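PDB 6LTQ: pyroglutamyl-peptidase I, which probably removes N-terminal pyroglutamyl residues from peptides and proteins, as a cysteine peptidase of the pyroglutamyl peptidase I family. Local coordinates for residues Leu79-Ala84 with Lys208-Ile213. Residues are numbered along the deposited sequence; the frame is centred on the assembly and turned at random.
Sequences LHLGQA and KAVRLI
Leu-79 and Leu-81 of the buried strand face Val-210 and Ile-213 on a helix that runs almost exactly the other way, the two short axes making 170° at a closest approach of 11.3 Å. Leu-81 and Val-210 are the nearest pair along the backbones, with their CA atoms 8.9 Å apart, and the contact is made by apolar side chains alone. Leu-81 and Val-210 meet tip to tip: CG2 of Val-210 sits against both methyls of the leucine, 3.9 Å from CD2 of Leu-81 and 4.1 Å from its CD1. Nearly one turn further along the helix, Ile-213 meets Leu-79 at a slant, its branch methyl CG2 lying 3.9 Å from CD2 of Leu-79. Leu-79 is stretched out toward the helix, its CG opposite the backbone N (chi1 -177°) and CD2 continuing the chain outward, which also brings CD2 4.3 Å from CG1 of Val-210. While CG2 of the valine packs on Leu-81, CG1 sits between the two leucines and touches both. This is the packing of a helix on the face of a central sheet in an alpha/beta fold. Strand 77-83 lies between the parallel strands 15-22 and 175-181; Leu-19 packs on both leucines and on Val-210, and Val-179 flanks the two leucines, while helix 32-40 borders the contact, Ile-36 against Leu-81 and Leu-40 against Val-210.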
ATOM      1  N   LEU D  79       1.064 -20.365  21.874  1.00 22.49           N
ATOM      2  CA  LEU D  79       1.654 -19.626  20.761  1.00 22.43           C
ATOM      3  C   LEU D  79       0.755 -19.941  19.579  1.00 21.54           C
ATOM      4  O   LEU D  79       0.856 -21.017  18.977  1.00 18.13           O
ATOM      5  CB  LEU D  79       3.104 -20.039  20.521  1.00 22.67           C
ATOM      6  CG  LEU D  79       3.909 -19.311  19.435  1.00 29.94           C
ATOM      7  CD1 LEU D  79       3.807 -17.803  19.621  1.00 24.24           C
ATOM      8  CD2 LEU D  79       5.388 -19.756  19.448  1.00 24.77           C
ATOM      9  N   HIS D  80      -0.163 -19.027  19.277  1.00 14.21           N
ATOM     10  CA  HIS D  80      -1.121 -19.237  18.209  1.00 13.82           C
ATOM     11  C   HIS D  80      -0.566 -18.667  16.912  1.00 19.37           C
ATOM     12  O   HIS D  80      -0.161 -17.496  16.866  1.00 17.04           O
ATOM     13  CB  HIS D  80      -2.455 -18.564  18.522  1.00 15.05           C
ATOM     14  CG  HIS D  80      -3.150 -19.110  19.724  1.00 22.48           C
ATOM     15  ND1 HIS D  80      -3.551 -20.429  19.824  1.00 20.42           N
ATOM     16  CD2 HIS D  80      -3.536 -18.507  20.871  1.00 21.84           C
ATOM     17  CE1 HIS D  80      -4.149 -20.611  20.990  1.00 24.59           C
ATOM     18  NE2 HIS D  80      -4.153 -19.461  21.644  1.00 25.99           N
ATOM     19  N   LEU D  81      -0.568 -19.484  15.862  1.00 14.42           N
ATOM     20  CA  LEU D  81      -0.150 -19.052  14.536  1.00 18.38           C
ATOM     21  C   LEU D  81      -1.350 -18.928  13.618  1.00 22.13           C
ATOM     22  O   LEU D  81      -2.287 -19.729  13.687  1.00 18.91           O
ATOM     23  CB  LEU D  81       0.858 -20.022  13.908  1.00 14.73           C
ATOM     24  CG  LEU D  81       2.088 -20.400  14.725  1.00 13.76           C
ATOM     25  CD1 LEU D  81       2.993 -21.341  13.901  1.00 15.32           C
ATOM     26  CD2 LEU D  81       2.862 -19.160  15.226  1.00 20.14           C
ATOM     27  N   GLY D  82      -1.305 -17.942  12.728  1.00 11.78           N
ATOM     28  CA  GLY D  82      -2.366 -17.787  11.759  1.00 13.03           C
ATOM     29  C   GLY D  82      -1.854 -17.108  10.507  1.00 17.41           C
ATOM     30  O   GLY D  82      -0.795 -16.469  10.510  1.00 18.87           O
ATOM     31  N   GLN D  83      -2.624 -17.260   9.432  1.00 17.99           N
ATOM     32  CA  GLN D  83      -2.308 -16.652   8.145  1.00 19.20           C
ATOM     33  C   GLN D  83      -2.824 -15.215   8.106  1.00 16.81           C
ATOM     34  O   GLN D  83      -3.975 -14.955   8.454  1.00 16.15           O
ATOM     35  CB  GLN D  83      -2.925 -17.480   7.016  1.00 19.93           C
ATOM     36  CG  GLN D  83      -2.799 -16.874   5.641  1.00 17.37           C
ATOM     37  CD  GLN D  83      -3.647 -17.609   4.628  1.00 26.50           C
ATOM     38  OE1 GLN D  83      -3.310 -18.725   4.208  1.00 23.79           O
ATOM     39  NE2 GLN D  83      -4.758 -17.004   4.242  1.00 16.11           N
ATOM     40  N   ALA D  84      -1.968 -14.277   7.704  1.00 14.16           N
ATOM     41  CA  ALA D  84      -2.383 -12.890   7.477  1.00 19.55           C
ATOM     42  C   ALA D  84      -1.994 -12.534   6.053  1.00 16.01           C
ATOM     43  O   ALA D  84      -0.973 -11.872   5.839  1.00 16.70           O
ATOM     44  CB  ALA D  84      -1.737 -11.911   8.499  1.00 20.84           C
ATOM     45  N   LYS D 208      11.810 -20.699  10.638  1.00 18.86           N
ATOM     46  CA  LYS D 208      12.914 -20.211  11.448  1.00 21.23           C
ATOM     47  C   LYS D 208      12.434 -19.168  12.455  1.00 20.29           C
ATOM     48  O   LYS D 208      12.868 -19.164  13.619  1.00 15.76           O
ATOM     49  CB  LYS D 208      14.018 -19.651  10.545  1.00 19.48           C
ATOM     50  CG  LYS D 208      15.172 -19.026  11.311  1.00 19.33           C
ATOM     51  CD  LYS D 208      16.302 -18.548  10.386  1.00 23.38           C
ATOM     52  CE  LYS D 208      17.430 -17.883  11.170  1.00 34.28           C
ATOM     53  NZ  LYS D 208      18.569 -17.434  10.305  1.00 30.01           N
ATOM     54  N   ALA D 209      11.518 -18.286  12.042  1.00 14.55           N
ATOM     55  CA  ALA D 209      11.049 -17.259  12.965  1.00 18.37           C
ATOM     56  C   ALA D 209      10.345 -17.881  14.168  1.00 17.63           C
ATOM     57  O   ALA D 209      10.633 -17.536  15.320  1.00 16.89           O
ATOM     58  CB  ALA D 209      10.120 -16.284  12.241  1.00 16.24           C
ATOM     59  N   VAL D 210       9.428 -18.816  13.915  1.00 19.90           N
ATOM     60  CA  VAL D 210       8.697 -19.446  15.007  1.00 15.76           C
ATOM     61  C   VAL D 210       9.644 -20.284  15.858  1.00 20.43           C
ATOM     62  O   VAL D 210       9.527 -20.316  17.092  1.00 20.44           O
ATOM     63  CB  VAL D 210       7.523 -20.268  14.452  1.00 27.29           C
ATOM     64  CG1 VAL D 210       6.833 -21.046  15.578  1.00 23.26           C
ATOM     65  CG2 VAL D 210       6.515 -19.321  13.756  1.00 16.98           C
ATOM     66  N   ARG D 211      10.608 -20.952  15.215  1.00 21.10           N
ATOM     67  CA  ARG D 211      11.634 -21.705  15.943  1.00 22.34           C
ATOM     68  C   ARG D 211      12.386 -20.805  16.907  1.00 23.62           C
ATOM     69  O   ARG D 211      12.561 -21.140  18.085  1.00 23.54           O
ATOM     70  CB  ARG D 211      12.543 -22.395  14.914  1.00 23.50           C
ATOM     71  CG  ARG D 211      13.642 -23.347  15.417  1.00 44.41           C
ATOM     72  CD  ARG D 211      14.954 -23.238  14.722  1.00 51.29           C
ATOM     73  NE  ARG D 211      14.798 -23.492  13.285  1.00 66.09           N
ATOM     74  CZ  ARG D 211      15.748 -23.573  12.345  1.00 66.02           C
ATOM     75  NH1 ARG D 211      17.037 -23.663  12.634  1.00 72.94           N
ATOM     76  NH2 ARG D 211      15.355 -23.779  11.054  1.00 62.72           N
ATOM     77  N   LEU D 212      12.746 -19.609  16.450  1.00 24.91           N
ATOM     78  CA  LEU D 212      13.477 -18.680  17.300  1.00 16.56           C
ATOM     79  C   LEU D 212      12.639 -18.198  18.476  1.00 23.90           C
ATOM     80  O   LEU D 212      13.183 -17.916  19.553  1.00 25.41           O
ATOM     81  CB  LEU D 212      13.974 -17.482  16.486  1.00 17.47           C
ATOM     82  CG  LEU D 212      15.204 -17.726  15.605  1.00 26.11           C
ATOM     83  CD1 LEU D 212      15.324 -16.646  14.509  1.00 23.07           C
ATOM     84  CD2 LEU D 212      16.468 -17.782  16.469  1.00 26.93           C
ATOM     85  N   ILE D 213      11.333 -18.010  18.274  1.00 16.90           N
ATOM     86  CA  ILE D 213      10.483 -17.616  19.394  1.00 19.36           C
ATOM     87  C   ILE D 213      10.475 -18.721  20.448  1.00 24.55           C
ATOM     88  O   ILE D 213      10.642 -18.469  21.648  1.00 23.76           O
ATOM     89  CB  ILE D 213       9.059 -17.287  18.917  1.00 20.63           C
ATOM     90  CG1 ILE D 213       9.041 -16.056  17.986  1.00 15.35           C
ATOM     91  CG2 ILE D 213       8.145 -17.048  20.130  1.00 18.57           C
ATOM     92  CD1 ILE D 213       7.699 -15.861  17.303  1.00 15.40           C
TER